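Discoidin-2 (Dictyostelium discoideum, PDB 2VM9) binds galactose and N-acetylgalactosamine as a trimeric, calcium-containing lectin and may take part in forming the spore coat. Local coordinates at residues 19-24 and 60-65; 51-56 and 144-149; 74-79 and 123-128; 167-172 and 187-192; 199-204 and 248-253. All blocks are in the same frame, centred on the assembly; numbering follows the deposited sequence.

Contact 1 (19-24 and 60-65); sequences RSSTDY and NQFIVA
Arg19 and Val64 form an antiparallel hydrogen-bonded pair, and Ser20 and Ile63 the non-hydrogen-bonded pair beside it, the two segments running 155° apart. The first pair is closed by Arg19 N to Val64 O at 2.8 Å and by Val64 N to Arg19 O. Where the regular strand stops, Ser21 takes over: its N donates to Phe62 O, while its OG accepts from Phe62 N at 2.9 Å. That hydroxyl thus stands in for a backbone acceptor, and it donates in turn to Gln61 OE1 at 2.7 Å. Thr22 OG1 reaches the same Gln61 OE1 at 2.7 Å from the opposite face of the amide, so two hydroxyls grip one oxygen from above and below its plane. Phe62 has CG lodged between its backbone N and carbonyl carbon (chi1 53°), which swings the ring over the neighbouring segment 19-22. Ser21 CB then sits over the ring centre, 3.6 Å from Phe62 CE2, as a CH-pi contact. At the ring edge Arg19 NH1 approaches Phe62 CE1 at 3.7 Å, with the guanidinium steeply inclined to the ring (73°). This is packing against an edge rather than a cation-pi stack; the polar end of Arg19 bonds through NH2 to Ala12 O of the second subunit. The pair belongs to the discoidin-domain beta-sandwich: strand 17-20 is the outermost in its sheet within the chain, strand 63-67 pairs on its other side with strand 133-142, and the side chains of Ser20 and Ile63 face Trp52 of strand 52-53.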
# COMPACT_ATOMS: atom_id res chain seq x y z
N ARG A 19 8.98 11.60 13.19
CA ARG A 19 9.56 12.92 13.07
C ARG A 19 9.26 13.72 14.32
O ARG A 19 8.09 14.04 14.60
CB ARG A 19 8.95 13.65 11.87
CG ARG A 19 9.57 15.06 11.70
CD ARG A 19 9.05 15.73 10.44
NE ARG A 19 7.65 16.16 10.56
CZ ARG A 19 7.23 17.28 11.15
NH1 ARG A 19 8.09 18.10 11.74
NH2 ARG A 19 5.93 17.58 11.17
N SER A 20 10.29 14.09 15.06
CA SER A 20 10.09 14.97 16.22
C SER A 20 10.10 16.46 15.83
O SER A 20 10.67 16.87 14.79
CB SER A 20 11.18 14.72 17.28
OG SER A 20 12.47 14.91 16.68
N SER A 21 9.53 17.28 16.71
CA SER A 21 9.54 18.73 16.58
C SER A 21 11.00 19.22 16.74
O SER A 21 11.54 19.90 15.87
CB SER A 21 8.64 19.31 17.67
OG SER A 21 8.93 18.69 18.90
N THR A 22 11.63 18.87 17.87
CA THR A 22 13.05 19.19 18.12
C THR A 22 13.63 18.01 18.91
O THR A 22 12.87 17.22 19.52
CB THR A 22 13.24 20.51 18.94
OG1 THR A 22 12.71 20.34 20.27
CG2 THR A 22 12.55 21.71 18.24
N ASP A 23 14.97 17.93 18.90
CA ASP A 23 15.73 16.89 19.62
C ASP A 23 16.78 17.62 20.44
O ASP A 23 17.47 18.50 19.91
CB ASP A 23 16.50 16.00 18.65
CG ASP A 23 15.62 15.04 17.88
OD1 ASP A 23 14.47 14.77 18.32
OD2 ASP A 23 16.12 14.54 16.84
N TYR A 24 16.95 17.25 21.70
CA TYR A 24 18.02 17.86 22.48
C TYR A 24 19.35 17.78 21.72
O TYR A 24 20.14 18.74 21.69
CB TYR A 24 18.16 17.18 23.84
CG TYR A 24 18.93 18.07 24.75
CD1 TYR A 24 18.31 19.16 25.37
CD2 TYR A 24 20.28 17.85 24.99
CE1 TYR A 24 19.03 20.03 26.20
CE2 TYR A 24 21.02 18.71 25.82
CZ TYR A 24 20.38 19.80 26.41
OH TYR A 24 21.09 20.64 27.25
N ASN A 60 4.42 22.85 22.66
CA ASN A 60 4.36 22.73 21.19
C ASN A 60 5.21 21.61 20.60
O ASN A 60 5.37 21.54 19.37
CB ASN A 60 4.84 24.06 20.60
CG ASN A 60 3.98 25.22 21.08
OD1 ASN A 60 2.76 25.13 21.03
ND2 ASN A 60 4.62 26.27 21.57
N GLN A 61 5.79 20.77 21.45
CA GLN A 61 6.66 19.68 20.97
C GLN A 61 5.80 18.48 20.59
O GLN A 61 4.66 18.36 21.03
CB GLN A 61 7.67 19.28 22.05
CG GLN A 61 8.51 20.49 22.51
CD GLN A 61 9.21 21.14 21.34
OE1 GLN A 61 10.00 20.50 20.62
NE2 GLN A 61 8.91 22.42 21.12
N PHE A 62 6.35 17.58 19.79
CA PHE A 62 5.58 16.42 19.34
C PHE A 62 6.49 15.40 18.70
O PHE A 62 7.61 15.74 18.32
CB PHE A 62 4.50 16.83 18.28
CG PHE A 62 5.07 17.61 17.10
CD1 PHE A 62 5.72 16.94 16.06
CD2 PHE A 62 4.93 18.99 17.04
CE1 PHE A 62 6.28 17.67 14.97
CE2 PHE A 62 5.46 19.74 15.97
CZ PHE A 62 6.16 19.06 14.93
N ILE A 63 5.97 14.19 18.54
CA ILE A 63 6.50 13.27 17.53
C ILE A 63 5.33 12.90 16.64
O ILE A 63 4.25 12.54 17.13
CB ILE A 63 7.10 11.97 18.11
CG1 ILE A 63 8.15 12.26 19.20
CG2 ILE A 63 7.71 11.10 16.96
CD1 ILE A 63 8.62 10.99 19.89
N VAL A 64 5.54 13.00 15.33
CA VAL A 64 4.60 12.52 14.33
C VAL A 64 5.06 11.14 13.89
O VAL A 64 6.26 10.94 13.65
CB VAL A 64 4.58 13.41 13.07
CG1 VAL A 64 3.53 12.89 12.07
CG2 VAL A 64 4.32 14.85 13.44
N ALA A 65 4.12 10.20 13.83
CA ALA A 65 4.36 8.85 13.31
C ALA A 65 3.49 8.66 12.08
O ALA A 65 2.28 8.93 12.14
CB ALA A 65 4.03 7.84 14.36

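Contact 2 (51-56 and 144-149); sequences SWSSSV and HISLRW
Trp52 and Leu147 form an antiparallel hydrogen-bonded pair, Trp52 N to Leu147 O at 2.9 Å and Leu147 N back to Trp52 O, and Ser53 lies opposite Ser146 at the adjoining non-hydrogen-bonded position. Followed outward, the Trp52 side chain starts at CB, 4.0 Å from Leu147 O. Its CG is trans to the backbone N (chi1 161°), which lays the indole alongside the partner strand. The six-membered part then meets aliphatic groups in turn: CE3 touches Leu147 CD2, which approaches at the ring edge, and CZ3 comes 3.7 Å from Ile145 CG2, with CH2 resting against that same methyl. On the pyrrole side NE1 donates to Thr22 O, so the one polar atom of the indole is satisfied within the core. On the other face Ser53 and Ser146 put hydroxyls side by side, their OG atoms 2.8 Å apart, with Ser51 joining from the loop through its OG to Ser53 OG; Ser146 OG has a further partner in Gln86 OE1. Beyond the strand, Ser54 N donates to Ile145 O, and His144 NE2 donates to Ser54 O at 2.7 Å. That last bond is almost straight (177°) and lies in the imidazole plane, although the nitrogen stands above the plane of the carbonyl. With NE2 as donor, this bond restrains the rotation of the ring. The contact is therefore two-sided: one face packs the indole on Ile145 and Leu147 inside the sandwich, whereas the other buries linked hydroxyls that pair with one another and with Gln86.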
# COMPACT_ATOMS: atom_id res chain seq x y z
N SER A 51 15.26 7.47 25.61
CA SER A 51 14.06 8.27 25.36
C SER A 51 14.32 9.10 24.10
O SER A 51 15.47 9.36 23.73
CB SER A 51 13.78 9.27 26.51
OG SER A 51 14.88 10.22 26.65
N TRP A 52 13.24 9.58 23.48
CA TRP A 52 13.37 10.83 22.72
C TRP A 52 13.35 11.94 23.78
O TRP A 52 12.54 11.89 24.72
CB TRP A 52 12.17 11.02 21.80
CG TRP A 52 12.01 12.46 21.35
CD1 TRP A 52 12.90 13.17 20.57
CD2 TRP A 52 10.92 13.34 21.62
NE1 TRP A 52 12.41 14.43 20.34
CE2 TRP A 52 11.21 14.58 20.98
CE3 TRP A 52 9.73 13.21 22.35
CZ2 TRP A 52 10.33 15.68 21.03
CZ3 TRP A 52 8.85 14.32 22.41
CH2 TRP A 52 9.16 15.53 21.76
N SER A 53 14.20 12.96 23.62
CA SER A 53 14.09 14.16 24.48
C SER A 53 14.09 15.40 23.58
O SER A 53 15.00 15.54 22.73
CB SER A 53 15.26 14.24 25.47
OG SER A 53 15.31 13.09 26.32
N SER A 54 13.12 16.30 23.78
CA SER A 54 13.03 17.49 22.94
C SER A 54 14.22 18.43 23.21
O SER A 54 14.96 18.27 24.18
CB SER A 54 11.71 18.24 23.19
OG SER A 54 11.77 18.90 24.44
N SER A 55 14.38 19.43 22.35
CA SER A 55 15.33 20.50 22.66
C SER A 55 14.65 21.66 23.40
O SER A 55 15.12 22.12 24.46
CB SER A 55 16.03 21.02 21.41
OG SER A 55 16.98 22.02 21.81
N VAL A 56 13.54 22.12 22.85
CA VAL A 56 12.72 23.20 23.41
C VAL A 56 11.72 22.61 24.39
O VAL A 56 11.12 21.57 24.13
CB VAL A 56 11.98 23.91 22.26
CG1 VAL A 56 10.96 24.94 22.82
CG2 VAL A 56 13.02 24.57 21.35
N HIS A 144 11.86 17.27 31.96
CA HIS A 144 12.11 17.45 30.52
C HIS A 144 11.08 16.68 29.73
O HIS A 144 10.55 15.70 30.22
CB HIS A 144 13.50 16.92 30.15
CG HIS A 144 14.07 17.55 28.92
ND1 HIS A 144 14.87 18.68 28.96
CD2 HIS A 144 13.93 17.24 27.61
CE1 HIS A 144 15.22 19.02 27.73
NE2 HIS A 144 14.65 18.16 26.89
N ILE A 145 10.82 17.11 28.49
CA ILE A 145 9.95 16.37 27.60
C ILE A 145 10.80 15.20 27.07
O ILE A 145 11.57 15.35 26.12
CB ILE A 145 9.43 17.25 26.47
CG1 ILE A 145 8.55 18.37 27.05
CG2 ILE A 145 8.65 16.39 25.44
CD1 ILE A 145 8.20 19.48 26.03
N SER A 146 10.66 14.06 27.73
CA SER A 146 11.39 12.85 27.38
C SER A 146 10.40 11.70 27.48
O SER A 146 9.66 11.57 28.47
CB SER A 146 12.58 12.62 28.34
OG SER A 146 13.51 13.70 28.31
N LEU A 147 10.38 10.83 26.47
CA LEU A 147 9.44 9.72 26.53
C LEU A 147 9.90 8.56 25.67
O LEU A 147 10.75 8.72 24.75
CB LEU A 147 8.02 10.14 26.12
CG LEU A 147 7.85 10.52 24.63
CD1 LEU A 147 7.57 9.30 23.76
CD2 LEU A 147 6.76 11.55 24.44
N ARG A 148 9.33 7.41 25.98
CA ARG A 148 9.37 6.25 25.11
C ARG A 148 7.91 5.85 24.89
O ARG A 148 7.05 6.18 25.69
CB ARG A 148 10.15 5.09 25.74
CG ARG A 148 11.65 5.38 25.84
CD ARG A 148 12.37 4.29 26.68
NE ARG A 148 12.02 4.49 28.10
CZ ARG A 148 12.32 3.63 29.07
NH1 ARG A 148 12.97 2.49 28.79
NH2 ARG A 148 11.93 3.88 30.33
N TRP A 149 7.63 5.17 23.77
CA TRP A 149 6.25 4.90 23.41
C TRP A 149 6.14 3.79 22.38
O TRP A 149 7.14 3.39 21.76
CB TRP A 149 5.54 6.16 22.89
CG TRP A 149 6.05 6.70 21.59
CD1 TRP A 149 7.36 6.70 21.12
CD2 TRP A 149 5.27 7.34 20.58
NE1 TRP A 149 7.40 7.30 19.86
CE2 TRP A 149 6.15 7.73 19.54
CE3 TRP A 149 3.91 7.65 20.47
CZ2 TRP A 149 5.69 8.38 18.38
CZ3 TRP A 149 3.46 8.30 19.34
CH2 TRP A 149 4.35 8.67 18.31

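Contact 3 (74-79 and 123-128); sequences VAISTQ and INFNPP
Phe125 and Val74 meet where strand 123-125 runs antiparallel to strand 74-79, the two axes 159° apart, and the Phe125 ring is the main bump of the contact. With its CG trans to the carbonyl carbon (chi1 -51°), the ring folds back over the partner strand. CD2 rests 3.6 Å from Ala75 N, CE2 lies against Ala75 C, and CZ reaches Ile76 CG2 at 3.5 Å. Ile123 CB also lies 3.8 Å from Ile76 CG2, so the methyl sits in the notch between Phe125 and Ile123. Small Ala75 makes the relief shallow: its CB lies 3.3 Å from Ile123 O, beside Asn124. Farther out, after the chain has turned its corner through a cis proline, Pro128 CG comes within 4.1 Å of Val74 CG1. Two bonds join Ile76 and Ile123, while Phe125 N donates to Val74 O at 2.8 Å, nearly straight at the hydrogen but from above the carbonyl plane. Val74 and Ala75 both face Tyr152 on the strand's other side, a classic beta bulge. Two water sites near Val74 O are too close together to be filled at once, so its hydration is doubtful in detail. The chemistry is divided: Ile76, Ile123 and Phe125 supply an apolar face to the sandwich interior, against Tyr91 and Leu93, while on the opposite face the exposed Asn124 stands beside the small, buried Ala75.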
# COMPACT_ATOMS: atom_id res chain seq x y z
N VAL A 74 -5.33 0.89 17.95
CA VAL A 74 -6.14 0.39 19.08
C VAL A 74 -5.61 0.84 20.45
O VAL A 74 -6.35 0.83 21.44
CB VAL A 74 -6.30 -1.17 19.05
CG1 VAL A 74 -7.00 -1.60 17.78
CG2 VAL A 74 -4.93 -1.90 19.22
N ALA A 75 -4.33 1.19 20.52
CA ALA A 75 -3.80 1.69 21.79
C ALA A 75 -2.51 2.45 21.58
O ALA A 75 -1.86 2.32 20.51
CB ALA A 75 -3.55 0.53 22.78
N ILE A 76 -2.18 3.26 22.58
CA ILE A 76 -0.86 3.87 22.67
C ILE A 76 -0.32 3.58 24.07
O ILE A 76 -1.09 3.58 25.05
CB ILE A 76 -0.93 5.40 22.43
CG1 ILE A 76 0.47 6.04 22.48
CG2 ILE A 76 -1.90 6.09 23.45
CD1 ILE A 76 0.43 7.50 22.08
N SER A 77 0.99 3.35 24.18
CA SER A 77 1.62 3.21 25.47
C SER A 77 2.75 4.23 25.55
O SER A 77 3.47 4.40 24.57
CB SER A 77 2.24 1.83 25.62
OG SER A 77 1.19 0.88 25.77
N THR A 78 2.87 4.90 26.68
CA THR A 78 4.00 5.82 26.92
C THR A 78 4.73 5.45 28.20
O THR A 78 4.18 4.82 29.11
CB THR A 78 3.58 7.32 26.96
OG1 THR A 78 2.80 7.58 28.14
CG2 THR A 78 2.76 7.70 25.69
N GLN A 79 5.97 5.91 28.27
CA GLN A 79 6.87 5.60 29.34
C GLN A 79 7.78 6.81 29.46
O GLN A 79 7.97 7.59 28.50
CB GLN A 79 7.61 4.34 28.91
CG GLN A 79 8.46 3.66 29.89
CD GLN A 79 9.03 2.40 29.25
OE1 GLN A 79 9.36 2.39 28.05
NE2 GLN A 79 9.17 1.33 30.02
N ILE A 123 -3.31 3.75 26.90
CA ILE A 123 -4.63 4.25 26.58
C ILE A 123 -5.16 3.43 25.42
O ILE A 123 -4.46 3.24 24.41
CB ILE A 123 -4.54 5.71 26.15
CG1 ILE A 123 -3.77 6.52 27.21
CG2 ILE A 123 -5.92 6.30 25.80
CD1 ILE A 123 -4.33 6.41 28.59
N ASN A 124 -6.38 2.94 25.57
CA ASN A 124 -7.02 2.14 24.55
C ASN A 124 -8.03 2.97 23.80
O ASN A 124 -8.76 3.76 24.41
CB ASN A 124 -7.74 0.96 25.21
CG ASN A 124 -6.79 0.07 25.90
OD1 ASN A 124 -6.17 -0.79 25.27
ND2 ASN A 124 -6.63 0.27 27.20
N PHE A 125 -8.06 2.81 22.49
CA PHE A 125 -8.98 3.59 21.65
C PHE A 125 -10.15 2.71 21.26
O PHE A 125 -9.99 1.72 20.55
CB PHE A 125 -8.28 4.13 20.40
CG PHE A 125 -7.00 4.84 20.68
CD1 PHE A 125 -6.98 5.94 21.54
CD2 PHE A 125 -5.81 4.42 20.07
CE1 PHE A 125 -5.77 6.61 21.80
CE2 PHE A 125 -4.60 5.09 20.32
CZ PHE A 125 -4.58 6.18 21.19
N ASN A 126 -11.33 3.13 21.72
CA ASN A 126 -12.59 2.46 21.45
C ASN A 126 -13.55 3.52 20.93
O ASN A 126 -14.01 4.34 21.71
CB ASN A 126 -13.17 1.88 22.75
CG ASN A 126 -12.33 0.76 23.34
OD1 ASN A 126 -12.25 -0.34 22.77
ND2 ASN A 126 -11.74 1.00 24.53
N PRO A 127 -13.83 3.55 19.61
CA PRO A 127 -13.32 2.70 18.56
C PRO A 127 -11.88 3.08 18.20
O PRO A 127 -11.40 4.13 18.62
CB PRO A 127 -14.22 3.03 17.36
CG PRO A 127 -14.67 4.40 17.59
CD PRO A 127 -14.78 4.55 19.08
N PRO A 128 -11.22 2.22 17.40
CA PRO A 128 -9.86 2.52 16.95
C PRO A 128 -9.79 3.86 16.23
O PRO A 128 -10.75 4.31 15.60
CB PRO A 128 -9.57 1.38 15.95
CG PRO A 128 -10.39 0.24 16.46
CD PRO A 128 -11.68 0.91 16.91
O HOH W 1 -7.13 -1.51 22.61
O HOH W 2 -8.50 -0.80 21.64

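Contact 4 (167-172 and 187-192); sequences GEVSIG and RHVKFP
Arg187 reaches across to Ile171 from a strand running antiparallel to strand 167-170, its axis 8.2 Å away, too far for backbone pairing. Arg187 CB touches Val169 CG2 at 3.6 Å and its CG passes 3.4 Å from Ser170 O. A bend at chi2 (-65°) then turns the guanidinium toward Ile171, where NE donates to Ile171 O at 2.8 Å. The bond lies in the carbonyl plane, on a lone pair, and near the guanidinium plane; NH2 adds a weak bond to the same oxygen. NH2 also forms a salt bridge with Asp173, which further restrains the group. Two residues on, Val189 points the same way, and its CG2 packs on Val169 CG2 at 3.8 Å. Val169 CG2 thus touches both side chains that point its way, Arg187 and Val189. Beyond the strand, buried Phe191 packs on Gln165 of strand 163-170 and meets Phe195 edge to face. Strand 163-170 pairs with strand 243-254 and strand 183-190 with strand 230-237, so these are the outermost strands, within this chain, of the two facing sheets: the arrangement is that of a beta-sandwich closed along one side, here the six-stranded H-type lectin fold.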
# COMPACT_ATOMS: atom_id res chain seq x y z
N GLY A 167 -9.73 -9.26 -18.03
CA GLY A 167 -9.75 -9.53 -19.47
C GLY A 167 -11.12 -10.05 -19.86
O GLY A 167 -12.05 -10.07 -19.06
N GLU A 168 -11.23 -10.46 -21.11
CA GLU A 168 -12.48 -11.02 -21.59
C GLU A 168 -12.18 -12.27 -22.40
O GLU A 168 -11.09 -12.42 -22.95
CB GLU A 168 -13.28 -10.02 -22.41
CG GLU A 168 -12.70 -9.59 -23.74
CD GLU A 168 -13.79 -8.98 -24.64
OE1 GLU A 168 -14.26 -7.88 -24.35
OE2 GLU A 168 -14.19 -9.63 -25.63
N VAL A 169 -13.16 -13.14 -22.49
CA VAL A 169 -12.98 -14.38 -23.22
C VAL A 169 -14.34 -14.79 -23.80
O VAL A 169 -15.35 -14.67 -23.12
CB VAL A 169 -12.34 -15.48 -22.31
CG1 VAL A 169 -13.11 -15.66 -21.01
CG2 VAL A 169 -12.16 -16.80 -23.06
N SER A 170 -14.34 -15.29 -25.03
CA SER A 170 -15.57 -15.73 -25.70
C SER A 170 -15.35 -17.10 -26.29
O SER A 170 -14.21 -17.56 -26.44
CB SER A 170 -15.92 -14.78 -26.85
OG SER A 170 -16.10 -13.43 -26.41
N ILE A 171 -16.44 -17.77 -26.65
CA ILE A 171 -16.31 -19.02 -27.40
C ILE A 171 -15.65 -18.71 -28.74
O ILE A 171 -14.64 -19.33 -29.10
CB ILE A 171 -17.67 -19.69 -27.61
CG1 ILE A 171 -18.32 -20.00 -26.25
CG2 ILE A 171 -17.50 -21.00 -28.44
CD1 ILE A 171 -19.74 -20.57 -26.32
N GLY A 172 -16.23 -17.75 -29.48
CA GLY A 172 -15.58 -17.22 -30.67
C GLY A 172 -15.77 -18.07 -31.90
O GLY A 172 -15.24 -17.74 -32.98
N ARG A 187 -11.65 -22.48 -23.33
CA ARG A 187 -10.79 -21.45 -23.90
C ARG A 187 -9.71 -21.16 -22.88
O ARG A 187 -10.01 -20.79 -21.75
CB ARG A 187 -11.57 -20.17 -24.21
CG ARG A 187 -12.55 -20.32 -25.35
CD ARG A 187 -11.80 -20.58 -26.66
NE ARG A 187 -12.70 -20.88 -27.77
CZ ARG A 187 -13.01 -22.11 -28.19
NH1 ARG A 187 -12.52 -23.19 -27.58
NH2 ARG A 187 -13.82 -22.26 -29.24
N HIS A 188 -8.45 -21.32 -23.29
CA HIS A 188 -7.38 -21.02 -22.35
C HIS A 188 -7.02 -19.56 -22.41
O HIS A 188 -6.86 -18.97 -23.48
CB HIS A 188 -6.14 -21.89 -22.52
CG HIS A 188 -5.11 -21.61 -21.47
ND1 HIS A 188 -5.20 -22.12 -20.19
CD2 HIS A 188 -4.01 -20.83 -21.49
CE1 HIS A 188 -4.18 -21.68 -19.47
NE2 HIS A 188 -3.44 -20.90 -20.24
N VAL A 189 -6.97 -18.96 -21.23
CA VAL A 189 -6.69 -17.55 -21.06
C VAL A 189 -5.31 -17.41 -20.43
O VAL A 189 -5.01 -18.05 -19.43
CB VAL A 189 -7.78 -16.88 -20.19
CG1 VAL A 189 -7.52 -15.38 -20.03
CG2 VAL A 189 -9.19 -17.14 -20.79
N LYS A 190 -4.46 -16.60 -21.03
CA LYS A 190 -3.16 -16.30 -20.45
C LYS A 190 -3.24 -14.90 -19.86
O LYS A 190 -3.71 -13.97 -20.53
CB LYS A 190 -2.08 -16.38 -21.54
CG LYS A 190 -0.66 -16.20 -21.02
CD LYS A 190 0.36 -16.22 -22.18
CE LYS A 190 1.37 -15.06 -22.04
NZ LYS A 190 0.70 -13.70 -22.08
N PHE A 191 -2.83 -14.74 -18.60
CA PHE A 191 -2.86 -13.42 -17.95
C PHE A 191 -1.85 -12.53 -18.67
O PHE A 191 -0.81 -13.03 -19.10
CB PHE A 191 -2.51 -13.50 -16.46
CG PHE A 191 -3.48 -14.33 -15.64
CD1 PHE A 191 -4.86 -14.11 -15.73
CD2 PHE A 191 -3.01 -15.31 -14.77
CE1 PHE A 191 -5.76 -14.89 -14.96
CE2 PHE A 191 -3.89 -16.09 -14.00
CZ PHE A 191 -5.28 -15.87 -14.10
N PRO A 192 -2.15 -11.23 -18.81
CA PRO A 192 -1.13 -10.35 -19.41
C PRO A 192 0.25 -10.53 -18.77
O PRO A 192 1.26 -10.58 -19.48
CB PRO A 192 -1.69 -8.96 -19.16
CG PRO A 192 -3.20 -9.16 -19.19
CD PRO A 192 -3.38 -10.49 -18.47

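Contact 5 (199-204 and 248-253); sequences PIVSIG and FDYVAV
Ile200 to Gly204 pair with Val253 to Asp249 in an unbroken antiparallel ladder, the strand axes 158° apart. Backbone bonds come first. Three hydrogen-bonded pairs, Ile200 with Val253, Ser202 with Val251 and Gly204 with Asp249, supply six N-H to O bonds. Those of the middle pair are short, Ser202 N to Val251 O being 2.8 Å, and those of the last slightly longer, Gly204 N to Asp249 O being 3.0 Å. CA-H groups add weaker contacts between them, as from Tyr250 CA to Ser202 O at 3.1 Å.

Apolar packing makes up the second group. On the face of Val201 and Ile203, Val201 CG2 meets Ala252 CB at 3.9 Å and Ile203 CG2 rests on Tyr250 CB at 3.8 Å. Ile203 CG1 occupies the crowded position between backbone N and carbonyl carbon (chi1 66°), which sends CD1 over one face of the Phe248 ring, toward its rim and 4.0 Å from CD1 of that ring. This face looks into the sandwich, where Phe231 and Leu233 lie beneath. On the reverse face Ile200 CD1 lies beside Val253 CB at 3.7 Å.

Charged and polar links lead outward. Asp249 OD1 forms a salt bridge with Lys206, and its OD2 accepts a bond from Ile203 N of the third subunit; Ile203 N here donates likewise to Asp249 OD2 of the second subunit. The chemistry implies a strand pair apolar toward its own core, whose edge and reverse face meet other subunits through these bonds and through packing of Ile200 and Ser202 on Val166 of the second subunit.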
# COMPACT_ATOMS: atom_id res chain seq x y z
N PRO A 199 -3.99 -16.94 -8.44
CA PRO A 199 -5.10 -16.07 -8.09
C PRO A 199 -6.45 -16.79 -8.05
O PRO A 199 -6.53 -17.97 -8.40
CB PRO A 199 -5.11 -15.07 -9.23
CG PRO A 199 -4.67 -15.92 -10.44
CD PRO A 199 -3.65 -16.87 -9.88
N ILE A 200 -7.49 -16.08 -7.62
CA ILE A 200 -8.85 -16.56 -7.83
C ILE A 200 -9.29 -15.89 -9.14
O ILE A 200 -8.67 -14.91 -9.58
CB ILE A 200 -9.78 -16.23 -6.65
CG1 ILE A 200 -9.92 -14.72 -6.45
CG2 ILE A 200 -9.25 -16.92 -5.37
CD1 ILE A 200 -10.86 -13.99 -7.48
N VAL A 201 -10.30 -16.44 -9.81
CA VAL A 201 -10.73 -15.81 -11.05
C VAL A 201 -12.25 -15.75 -11.03
O VAL A 201 -12.94 -16.78 -11.07
CB VAL A 201 -10.25 -16.56 -12.32
CG1 VAL A 201 -10.86 -15.95 -13.59
CG2 VAL A 201 -8.70 -16.54 -12.45
N SER A 202 -12.76 -14.52 -10.98
CA SER A 202 -14.19 -14.25 -10.96
C SER A 202 -14.65 -13.88 -12.35
O SER A 202 -13.93 -13.22 -13.10
CB SER A 202 -14.51 -13.12 -9.99
OG SER A 202 -14.29 -13.56 -8.67
N ILE A 203 -15.86 -14.29 -12.72
CA ILE A 203 -16.33 -14.07 -14.09
C ILE A 203 -17.77 -13.56 -14.13
O ILE A 203 -18.53 -13.77 -13.19
CB ILE A 203 -16.18 -15.37 -14.99
CG1 ILE A 203 -17.09 -16.52 -14.51
CG2 ILE A 203 -14.70 -15.83 -15.04
CD1 ILE A 203 -17.05 -17.82 -15.39
N GLY A 204 -18.13 -12.89 -15.22
CA GLY A 204 -19.49 -12.39 -15.38
C GLY A 204 -19.82 -12.32 -16.85
O GLY A 204 -19.01 -11.85 -17.65
N PHE A 248 -17.48 -13.70 -21.49
CA PHE A 248 -17.32 -13.30 -20.08
C PHE A 248 -16.22 -12.26 -19.92
O PHE A 248 -15.17 -12.34 -20.57
CB PHE A 248 -16.95 -14.52 -19.22
CG PHE A 248 -18.06 -15.53 -19.09
CD1 PHE A 248 -18.97 -15.43 -18.03
CD2 PHE A 248 -18.22 -16.54 -20.03
CE1 PHE A 248 -20.04 -16.34 -17.90
CE2 PHE A 248 -19.28 -17.49 -19.92
CZ PHE A 248 -20.20 -17.37 -18.87
N ASP A 249 -16.44 -11.32 -19.00
CA ASP A 249 -15.31 -10.57 -18.45
C ASP A 249 -14.82 -11.38 -17.25
O ASP A 249 -15.61 -11.99 -16.53
CB ASP A 249 -15.74 -9.18 -18.00
CG ASP A 249 -15.61 -8.14 -19.11
OD1 ASP A 249 -14.99 -8.45 -20.16
OD2 ASP A 249 -16.13 -7.02 -18.93
N TYR A 250 -13.51 -11.37 -17.03
CA TYR A 250 -12.98 -11.97 -15.82
C TYR A 250 -12.18 -10.97 -15.01
O TYR A 250 -11.60 -10.01 -15.56
CB TYR A 250 -12.13 -13.20 -16.13
CG TYR A 250 -10.73 -12.89 -16.68
CD1 TYR A 250 -9.67 -12.57 -15.80
CD2 TYR A 250 -10.47 -12.94 -18.05
CE1 TYR A 250 -8.39 -12.28 -16.29
CE2 TYR A 250 -9.18 -12.66 -18.56
CZ TYR A 250 -8.15 -12.34 -17.66
OH TYR A 250 -6.88 -12.06 -18.13
N VAL A 251 -12.13 -11.21 -13.70
CA VAL A 251 -11.33 -10.41 -12.77
C VAL A 251 -10.53 -11.43 -11.96
O VAL A 251 -11.10 -12.22 -11.22
CB VAL A 251 -12.20 -9.51 -11.87
CG1 VAL A 251 -11.33 -8.73 -10.86
CG2 VAL A 251 -13.05 -8.51 -12.72
N ALA A 252 -9.21 -11.47 -12.21
CA ALA A 252 -8.33 -12.38 -11.49
C ALA A 252 -7.72 -11.58 -10.34
O ALA A 252 -7.18 -10.49 -10.56
CB ALA A 252 -7.25 -12.88 -12.40
N VAL A 253 -7.84 -12.12 -9.13
CA VAL A 253 -7.42 -11.41 -7.93
C VAL A 253 -6.40 -12.25 -7.17
O VAL A 253 -6.64 -13.40 -6.84
CB VAL A 253 -8.61 -11.07 -6.98
CG1 VAL A 253 -8.12 -10.25 -5.78
CG2 VAL A 253 -9.72 -10.30 -7.73

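How the contacts relate
Contacts 2 and 5 are buried, whereas contacts 1, 3 and 4 are partly open. Contacts 1 to 3 belong to the discoidin beta-sandwich and contacts 4 and 5 to the lectin domain, with the centres of contacts 2 and 4 about 60 Å apart. Contacts 1 and 2 touch, as in Tyr24 N to Ser53 O at 2.8 Å, and contact 2 meets contact 3 through neighbouring strands 146-153 and 70-79. Contacts 4 and 5 share the sheet of strands 163-170 and 243-254. Four contacts are strand pairings; contact 4 instead joins facing sheets by side chains. Hydroxyl networks distinguish contacts 1 and 2, while contacts 1, 2 and 5 also reach another subunit.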